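Side-chain contacts in ftsY (Mycoplasma mycoides, PDB 1ZU4), which is a signal recognition particle receptor of the SRP54-type family, here its NG fragment, a helical bundle joined to a P-loop NTPase fold: residues Q84-N89 with L297-D302; M51-K56 with I272-K277. All coordinates share one frame; numbering follows the deposited sequence.

From the N terminus, the chain first enters interaction 2 with residues 51-56, at the start of helix 51-64, and then interaction 1 with residues 84-89, at the end of helix 71-87. The chain next runs through most of the P-loop NTPase sheet before helix 272-280 returns to close interaction 2, and the turn from strand 296-298 into helix 301-308 closes interaction 1. The two closures therefore cross rather than nest. Consecutive bundle helices are held against successive late elements of the NTPase fold, and the centres of the two contacts lie about 12 Å apart. Lys277 of interaction 2 joins them directly, its side chain reaching the backbone of segment 84-89.

Interaction 1: Q84-N89 with L297-D302; sequences QAYTDN and LAFDID
Phe299, just past the edge strand 296-298, meets the phenol end of Tyr86, the two side chains approaching from opposite directions. Phe299 CE2 lies 3.7 Å from Tyr86 OH, and the ring planes are inclined at 45° with centroids 5.9 Å apart, so the rings meet obliquely. Phe299 also rests on Ile284 and Ile287 of the neighbouring strand. Asp300 follows as the N-cap of helix 301-308, its OD1 bonded to the backbone N of Gln303.

Ile301, in the first turn of that helix, carries most of the contact. With CG1 anti to the backbone N (chi1 180°), its longer branch reaches over one face of the Tyr86 ring. Ile301 CD1 sits 3.8 Å from the centroid of the Tyr86 ring in a CH-pi contact, displaced toward Tyr86 CG, 3.5 Å away; Ile301 CG1 lies as close to Tyr86 CD2. The other branch of Ile301, CG2, meets Thr87 CG2 at 4.0 Å, while the Thr87 hydroxyl bonds back to the carbonyl of Tyr83.

Where helix 71-87 ends, Asn89 ND2 donates to Tyr86 O at 2.9 Å, on a lone pair in the carbonyl plane, though the bond is bent (132° at the hydrogen). The buried tyrosine is thus used in two ways: isoleucine covers one face of its ring, while its hydroxyl takes a bond from the backbone N of Ile284, tying the ring's far end to the sheet.

Interaction 2: M51-K56 with I272-K277; sequences MKMVLK and IGLAIK
Apolar packing between Met53 and helix 272-280 makes up most of this buried contact. The thioether chain bends at chi2 (-70°), which turns SD and CE along the facing helix instead of straight into it. Met53 CG then lies 3.9 Å from Leu274 CB, and Met53 SD is 4.0 Å from both CB and CD2 of Leu274. Farther out, the terminal methyl reaches the aliphatic part of Lys277: Met53 CE lies 3.6 Å from Lys277 CG, the two side chains crossing at about a right angle.

Contacts with the backbone add to this: Met53 CG and CE come to 3.5 and 3.6 Å from Leu274 O, so carbons on both sides of the sulfur pack against one helical carbonyl. Ala85, Leu82 and Tyr86 of helix 71-87 extend the apolar surroundings of Met53 and Leu274 at this junction of bundle and NTPase fold.

The polar end of Lys277 is served elsewhere. Lys277 NZ is hydrogen-bonded to the carbonyl oxygens of Tyr86 and Asp88, and Lys56 NZ, a like charge, stays 6.6 Å from Lys277 NZ. Lys277 is therefore used twice, its methylenes as an apolar surface for methionine and its ammonium as a donor to carbonyls at and just past the end of helix 71-87, which would probably stabilise the charge.

Interaction 1: Q84-N89 with L297-D302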
ATOM      1  N   GLN A  84     -14.241  -2.300 -11.362  1.00 16.46           N
ATOM      2  CA  GLN A  84     -15.269  -1.239 -11.100  1.00 17.33           C
ATOM      3  C   GLN A  84     -15.632  -1.036  -9.614  1.00 17.41           C
ATOM      4  O   GLN A  84     -15.907   0.096  -9.157  1.00 16.28           O
ATOM      5  CB  GLN A  84     -16.518  -1.457 -11.970  1.00 17.23           C
ATOM      6  CG  GLN A  84     -16.168  -1.296 -13.447  1.00 20.55           C
ATOM      7  CD  GLN A  84     -17.375  -1.303 -14.362  1.00 24.43           C
ATOM      8  OE1 GLN A  84     -18.440  -1.818 -14.023  1.00 24.01           O
ATOM      9  NE2 GLN A  84     -17.191  -0.754 -15.546  1.00 26.45           N
ATOM     10  N   ALA A  85     -15.597  -2.131  -8.851  1.00 18.71           N
ATOM     11  CA  ALA A  85     -15.926  -2.088  -7.427  1.00 18.84           C
ATOM     12  C   ALA A  85     -14.918  -1.202  -6.697  1.00 19.35           C
ATOM     13  O   ALA A  85     -15.277  -0.407  -5.820  1.00 19.57           O
ATOM     14  CB  ALA A  85     -15.922  -3.479  -6.851  1.00 19.87           C
ATOM     15  N   TYR A  86     -13.659  -1.348  -7.075  1.00 18.82           N
ATOM     16  CA  TYR A  86     -12.577  -0.534  -6.539  1.00 19.02           C
ATOM     17  C   TYR A  86     -12.650   0.888  -7.057  1.00 20.51           C
ATOM     18  O   TYR A  86     -12.496   1.834  -6.285  1.00 19.14           O
ATOM     19  CB  TYR A  86     -11.226  -1.137  -6.916  1.00 18.00           C
ATOM     20  CG  TYR A  86     -10.039  -0.469  -6.269  1.00 19.12           C
ATOM     21  CD1 TYR A  86      -9.544  -0.961  -5.062  1.00 16.40           C
ATOM     22  CD2 TYR A  86      -9.441   0.686  -6.833  1.00 15.43           C
ATOM     23  CE1 TYR A  86      -8.464  -0.375  -4.434  1.00 14.72           C
ATOM     24  CE2 TYR A  86      -8.331   1.317  -6.186  1.00 13.81           C
ATOM     25  CZ  TYR A  86      -7.854   0.747  -4.997  1.00 15.33           C
ATOM     26  OH  TYR A  86      -6.795   1.268  -4.305  1.00 16.37           O
ATOM     27  N   THR A  87     -12.869   1.048  -8.359  1.00 21.80           N
ATOM     28  CA  THR A  87     -12.804   2.388  -8.950  1.00 25.16           C
ATOM     29  C   THR A  87     -14.088   3.213  -8.719  1.00 26.53           C
ATOM     30  O   THR A  87     -14.123   4.368  -9.087  1.00 26.74           O
ATOM     31  CB  THR A  87     -12.498   2.330 -10.472  1.00 24.90           C
ATOM     32  OG1 THR A  87     -13.469   1.484 -11.097  1.00 28.08           O
ATOM     33  CG2 THR A  87     -11.122   1.767 -10.741  1.00 26.16           C
ATOM     34  N   ASP A  88     -15.141   2.607  -8.155  1.00 28.93           N
ATOM     35  CA  ASP A  88     -16.363   3.316  -7.744  1.00 30.65           C
ATOM     36  C   ASP A  88     -16.079   4.140  -6.473  1.00 31.85           C
ATOM     37  O   ASP A  88     -16.165   3.653  -5.334  1.00 32.36           O
ATOM     38  CB  ASP A  88     -17.533   2.322  -7.545  1.00 31.07           C
ATOM     39  CG  ASP A  88     -18.800   2.980  -6.967  1.00 33.04           C
ATOM     40  OD1 ASP A  88     -19.129   4.126  -7.371  1.00 34.54           O
ATOM     41  OD2 ASP A  88     -19.460   2.343  -6.107  1.00 34.22           O
ATOM     42  N   ASN A  89     -15.693   5.385  -6.683  1.00 33.20           N
ATOM     43  CA  ASN A  89     -15.315   6.269  -5.596  1.00 34.59           C
ATOM     44  C   ASN A  89     -15.317   7.738  -6.050  1.00 36.21           C
ATOM     45  O   ASN A  89     -15.372   8.051  -7.245  1.00 36.31           O
ATOM     46  CB  ASN A  89     -13.933   5.872  -5.020  1.00 33.57           C
ATOM     47  CG  ASN A  89     -12.832   5.907  -6.065  1.00 32.54           C
ATOM     48  OD1 ASN A  89     -12.579   6.956  -6.686  1.00 27.06           O
ATOM     49  ND2 ASN A  89     -12.172   4.753  -6.280  1.00 28.94           N
ATOM     50  N   LEU A 297       6.323  -1.314  -6.618  1.00 23.88           N
ATOM     51  CA  LEU A 297       5.783  -0.786  -7.852  1.00 23.06           C
ATOM     52  C   LEU A 297       4.742   0.222  -7.499  1.00 22.20           C
ATOM     53  O   LEU A 297       4.172   0.155  -6.411  1.00 21.98           O
ATOM     54  CB  LEU A 297       5.127  -1.899  -8.695  1.00 24.26           C
ATOM     55  CG  LEU A 297       5.874  -3.192  -9.041  1.00 25.32           C
ATOM     56  CD1 LEU A 297       4.921  -4.176  -9.677  1.00 27.93           C
ATOM     57  CD2 LEU A 297       7.012  -2.870 -10.014  1.00 28.18           C
ATOM     58  N   ALA A 298       4.490   1.156  -8.409  1.00 20.75           N
ATOM     59  CA  ALA A 298       3.313   1.964  -8.294  1.00 19.61           C
ATOM     60  C   ALA A 298       2.124   1.034  -8.430  1.00 18.82           C
ATOM     61  O   ALA A 298       2.116   0.174  -9.300  1.00 16.93           O
ATOM     62  CB  ALA A 298       3.262   3.025  -9.397  1.00 20.63           C
ATOM     63  N   PHE A 299       1.106   1.247  -7.597  1.00 16.64           N
ATOM     64  CA  PHE A 299      -0.092   0.476  -7.662  1.00 15.96           C
ATOM     65  C   PHE A 299      -0.959   0.827  -8.866  1.00 16.88           C
ATOM     66  O   PHE A 299      -1.150   2.000  -9.222  1.00 18.57           O
ATOM     67  CB  PHE A 299      -0.906   0.707  -6.415  1.00 14.75           C
ATOM     68  CG  PHE A 299      -2.096  -0.139  -6.342  1.00 15.18           C
ATOM     69  CD1 PHE A 299      -1.970  -1.464  -6.020  1.00 12.49           C
ATOM     70  CD2 PHE A 299      -3.367   0.384  -6.617  1.00 13.01           C
ATOM     71  CE1 PHE A 299      -3.097  -2.257  -5.934  1.00 17.08           C
ATOM     72  CE2 PHE A 299      -4.462  -0.413  -6.559  1.00 14.40           C
ATOM     73  CZ  PHE A 299      -4.344  -1.712  -6.229  1.00 16.15           C
ATOM     74  N   ASP A 300      -1.505  -0.213  -9.467  1.00 15.77           N
ATOM     75  CA  ASP A 300      -2.320  -0.086 -10.639  1.00 15.54           C
ATOM     76  C   ASP A 300      -3.418  -1.112 -10.411  1.00 14.94           C
ATOM     77  O   ASP A 300      -3.200  -2.341 -10.417  1.00 13.19           O
ATOM     78  CB  ASP A 300      -1.427  -0.339 -11.859  1.00 15.40           C
ATOM     79  CG  ASP A 300      -2.190  -0.440 -13.169  1.00 19.17           C
ATOM     80  OD1 ASP A 300      -3.414  -0.678 -13.115  1.00 21.51           O
ATOM     81  OD2 ASP A 300      -1.538  -0.319 -14.259  1.00 19.25           O
ATOM     82  N   ILE A 301      -4.619  -0.600 -10.188  1.00 15.65           N
ATOM     83  CA  ILE A 301      -5.742  -1.468  -9.858  1.00 15.83           C
ATOM     84  C   ILE A 301      -6.091  -2.428 -10.995  1.00 15.95           C
ATOM     85  O   ILE A 301      -6.445  -3.583 -10.705  1.00 14.88           O
ATOM     86  CB  ILE A 301      -7.014  -0.685  -9.414  1.00 17.30           C
ATOM     87  CG1 ILE A 301      -8.164  -1.669  -9.091  1.00 17.42           C
ATOM     88  CG2 ILE A 301      -7.421   0.383 -10.456  1.00 14.20           C
ATOM     89  CD1 ILE A 301      -7.846  -2.611  -7.934  1.00 16.59           C
ATOM     90  N   ASP A 302      -5.996  -1.991 -12.261  1.00 15.41           N
ATOM     91  CA  ASP A 302      -6.290  -2.937 -13.368  1.00 15.65           C
ATOM     92  C   ASP A 302      -5.290  -4.112 -13.393  1.00 14.19           C
ATOM     93  O   ASP A 302      -5.659  -5.264 -13.644  1.00 15.02           O
ATOM     94  CB  ASP A 302      -6.464  -2.263 -14.732  1.00 14.99           C
ATOM     95  CG  ASP A 302      -7.020  -3.208 -15.773  1.00 17.50           C
ATOM     96  OD1 ASP A 302      -8.170  -3.719 -15.608  1.00 18.79           O
ATOM     97  OD2 ASP A 302      -6.285  -3.510 -16.745  1.00 22.22           O
TER

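Interaction 2: M51-K56 with I272-K277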
ATOM      1  N   MET A  51     -18.175  -8.325   3.088  1.00 15.10           N
ATOM      2  CA  MET A  51     -19.546  -8.375   2.654  1.00 15.08           C
ATOM      3  C   MET A  51     -19.988  -7.334   1.660  1.00 15.03           C
ATOM      4  O   MET A  51     -20.701  -7.663   0.672  1.00 14.90           O
ATOM      5  CB  MET A  51     -20.485  -8.285   3.865  1.00 14.80           C
ATOM      6  CG  MET A  51     -20.269  -9.359   4.878  1.00 17.02           C
ATOM      7  SD  MET A  51     -21.690  -9.374   6.053  1.00 23.22           S
ATOM      8  CE  MET A  51     -21.331  -7.891   6.962  1.00 20.86           C
ATOM      9  N   LYS A  52     -19.636  -6.081   1.926  1.00 16.13           N
ATOM     10  CA  LYS A  52     -20.130  -4.988   1.121  1.00 17.23           C
ATOM     11  C   LYS A  52     -19.573  -5.107  -0.277  1.00 16.32           C
ATOM     12  O   LYS A  52     -20.269  -4.827  -1.233  1.00 15.69           O
ATOM     13  CB  LYS A  52     -19.765  -3.616   1.724  1.00 18.40           C
ATOM     14  CG  LYS A  52     -20.442  -3.361   3.076  1.00 24.26           C
ATOM     15  CD  LYS A  52     -20.572  -1.861   3.377  1.00 27.77           C
ATOM     16  CE  LYS A  52     -21.713  -1.578   4.388  1.00 30.77           C
ATOM     17  NZ  LYS A  52     -21.281  -1.688   5.817  1.00 30.59           N
ATOM     18  N   MET A  53     -18.309  -5.490  -0.384  1.00 15.75           N
ATOM     19  CA  MET A  53     -17.648  -5.696  -1.691  1.00 15.43           C
ATOM     20  C   MET A  53     -18.183  -6.918  -2.436  1.00 15.88           C
ATOM     21  O   MET A  53     -18.367  -6.858  -3.641  1.00 16.83           O
ATOM     22  CB  MET A  53     -16.129  -5.775  -1.499  1.00 14.49           C
ATOM     23  CG  MET A  53     -15.451  -4.351  -1.314  1.00 16.64           C
ATOM     24  SD  MET A  53     -15.557  -3.479  -2.935  1.00 19.64           S
ATOM     25  CE  MET A  53     -14.894  -1.841  -2.510  1.00 15.73           C
ATOM     26  N   VAL A  54     -18.413  -8.024  -1.723  1.00 15.65           N
ATOM     27  CA  VAL A  54     -19.070  -9.192  -2.333  1.00 16.56           C
ATOM     28  C   VAL A  54     -20.374  -8.748  -2.982  1.00 16.74           C
ATOM     29  O   VAL A  54     -20.619  -9.043  -4.138  1.00 16.01           O
ATOM     30  CB  VAL A  54     -19.351 -10.326  -1.310  1.00 16.25           C
ATOM     31  CG1 VAL A  54     -20.184 -11.470  -1.921  1.00 16.76           C
ATOM     32  CG2 VAL A  54     -18.031 -10.883  -0.821  1.00 17.54           C
ATOM     33  N   LEU A  55     -21.189  -8.014  -2.223  1.00 17.07           N
ATOM     34  CA  LEU A  55     -22.468  -7.520  -2.711  1.00 17.41           C
ATOM     35  C   LEU A  55     -22.334  -6.601  -3.937  1.00 17.35           C
ATOM     36  O   LEU A  55     -23.049  -6.753  -4.920  1.00 19.23           O
ATOM     37  CB  LEU A  55     -23.191  -6.800  -1.570  1.00 18.46           C
ATOM     38  CG  LEU A  55     -24.501  -6.110  -1.927  1.00 19.30           C
ATOM     39  CD1 LEU A  55     -25.574  -7.152  -1.952  1.00 20.59           C
ATOM     40  CD2 LEU A  55     -24.802  -5.002  -0.938  1.00 25.10           C
ATOM     41  N   LYS A  56     -21.434  -5.641  -3.880  1.00 16.79           N
ATOM     42  CA  LYS A  56     -21.203  -4.730  -5.009  1.00 17.47           C
ATOM     43  C   LYS A  56     -20.695  -5.472  -6.269  1.00 16.79           C
ATOM     44  O   LYS A  56     -21.170  -5.220  -7.367  1.00 17.31           O
ATOM     45  CB  LYS A  56     -20.236  -3.602  -4.603  1.00 17.79           C
ATOM     46  CG  LYS A  56     -20.164  -2.467  -5.635  1.00 21.14           C
ATOM     47  CD  LYS A  56     -19.140  -1.369  -5.283  1.00 27.60           C
ATOM     48  CE  LYS A  56     -19.733  -0.323  -4.344  1.00 32.37           C
ATOM     49  NZ  LYS A  56     -19.820  -0.876  -2.961  1.00 34.90           N
ATOM     50  N   ILE A 272      -8.099  -8.521  -0.537  1.00 15.21           N
ATOM     51  CA  ILE A 272      -7.661  -7.476   0.408  1.00 14.95           C
ATOM     52  C   ILE A 272      -7.579  -6.055  -0.205  1.00 14.62           C
ATOM     53  O   ILE A 272      -7.792  -5.065   0.480  1.00 14.05           O
ATOM     54  CB  ILE A 272      -6.331  -7.854   1.094  1.00 14.53           C
ATOM     55  CG1 ILE A 272      -6.098  -6.902   2.294  1.00 15.69           C
ATOM     56  CG2 ILE A 272      -5.195  -7.882   0.045  1.00 17.52           C
ATOM     57  CD1 ILE A 272      -4.889  -7.107   3.080  1.00 17.48           C
ATOM     58  N   GLY A 273      -7.283  -5.942  -1.497  1.00 13.93           N
ATOM     59  CA  GLY A 273      -7.236  -4.614  -2.092  1.00 13.52           C
ATOM     60  C   GLY A 273      -8.588  -3.934  -1.984  1.00 14.82           C
ATOM     61  O   GLY A 273      -8.661  -2.723  -1.783  1.00 13.29           O
ATOM     62  N   LEU A 274      -9.650  -4.740  -2.164  1.00 13.09           N
ATOM     63  CA  LEU A 274     -11.015  -4.270  -2.119  1.00 14.33           C
ATOM     64  C   LEU A 274     -11.479  -4.038  -0.703  1.00 13.48           C
ATOM     65  O   LEU A 274     -12.262  -3.152  -0.465  1.00 14.03           O
ATOM     66  CB  LEU A 274     -11.947  -5.255  -2.819  1.00 14.08           C
ATOM     67  CG  LEU A 274     -11.778  -5.401  -4.334  1.00 18.25           C
ATOM     68  CD1 LEU A 274     -12.774  -6.457  -4.863  1.00 20.42           C
ATOM     69  CD2 LEU A 274     -12.085  -4.087  -4.918  1.00 20.05           C
ATOM     70  N   ALA A 275     -11.047  -4.884   0.216  1.00 13.15           N
ATOM     71  CA  ALA A 275     -11.326  -4.699   1.625  1.00 13.04           C
ATOM     72  C   ALA A 275     -10.759  -3.343   2.056  1.00 13.21           C
ATOM     73  O   ALA A 275     -11.412  -2.623   2.790  1.00 12.08           O
ATOM     74  CB  ALA A 275     -10.709  -5.875   2.478  1.00 13.15           C
ATOM     75  N   ILE A 276      -9.541  -2.998   1.598  1.00 13.48           N
ATOM     76  CA  ILE A 276      -8.916  -1.722   1.939  1.00 13.79           C
ATOM     77  C   ILE A 276      -9.769  -0.541   1.419  1.00 14.95           C
ATOM     78  O   ILE A 276     -10.119   0.381   2.156  1.00 13.15           O
ATOM     79  CB  ILE A 276      -7.433  -1.654   1.401  1.00 15.16           C
ATOM     80  CG1 ILE A 276      -6.541  -2.586   2.258  1.00 13.22           C
ATOM     81  CG2 ILE A 276      -6.902  -0.212   1.417  1.00 14.56           C
ATOM     82  CD1 ILE A 276      -5.227  -2.975   1.601  1.00 14.04           C
ATOM     83  N   LYS A 277     -10.073  -0.581   0.132  1.00 15.68           N
ATOM     84  CA  LYS A 277     -10.917   0.421  -0.507  1.00 15.84           C
ATOM     85  C   LYS A 277     -12.230   0.611   0.298  1.00 14.93           C
ATOM     86  O   LYS A 277     -12.611   1.739   0.567  1.00 13.93           O
ATOM     87  CB  LYS A 277     -11.177  -0.041  -1.947  1.00 16.30           C
ATOM     88  CG  LYS A 277     -12.283   0.658  -2.687  1.00 16.86           C
ATOM     89  CD  LYS A 277     -11.928   2.128  -2.812  1.00 23.04           C
ATOM     90  CE  LYS A 277     -13.169   2.947  -3.117  1.00 25.60           C
ATOM     91  NZ  LYS A 277     -14.130   2.236  -4.039  1.00 33.26           N
TER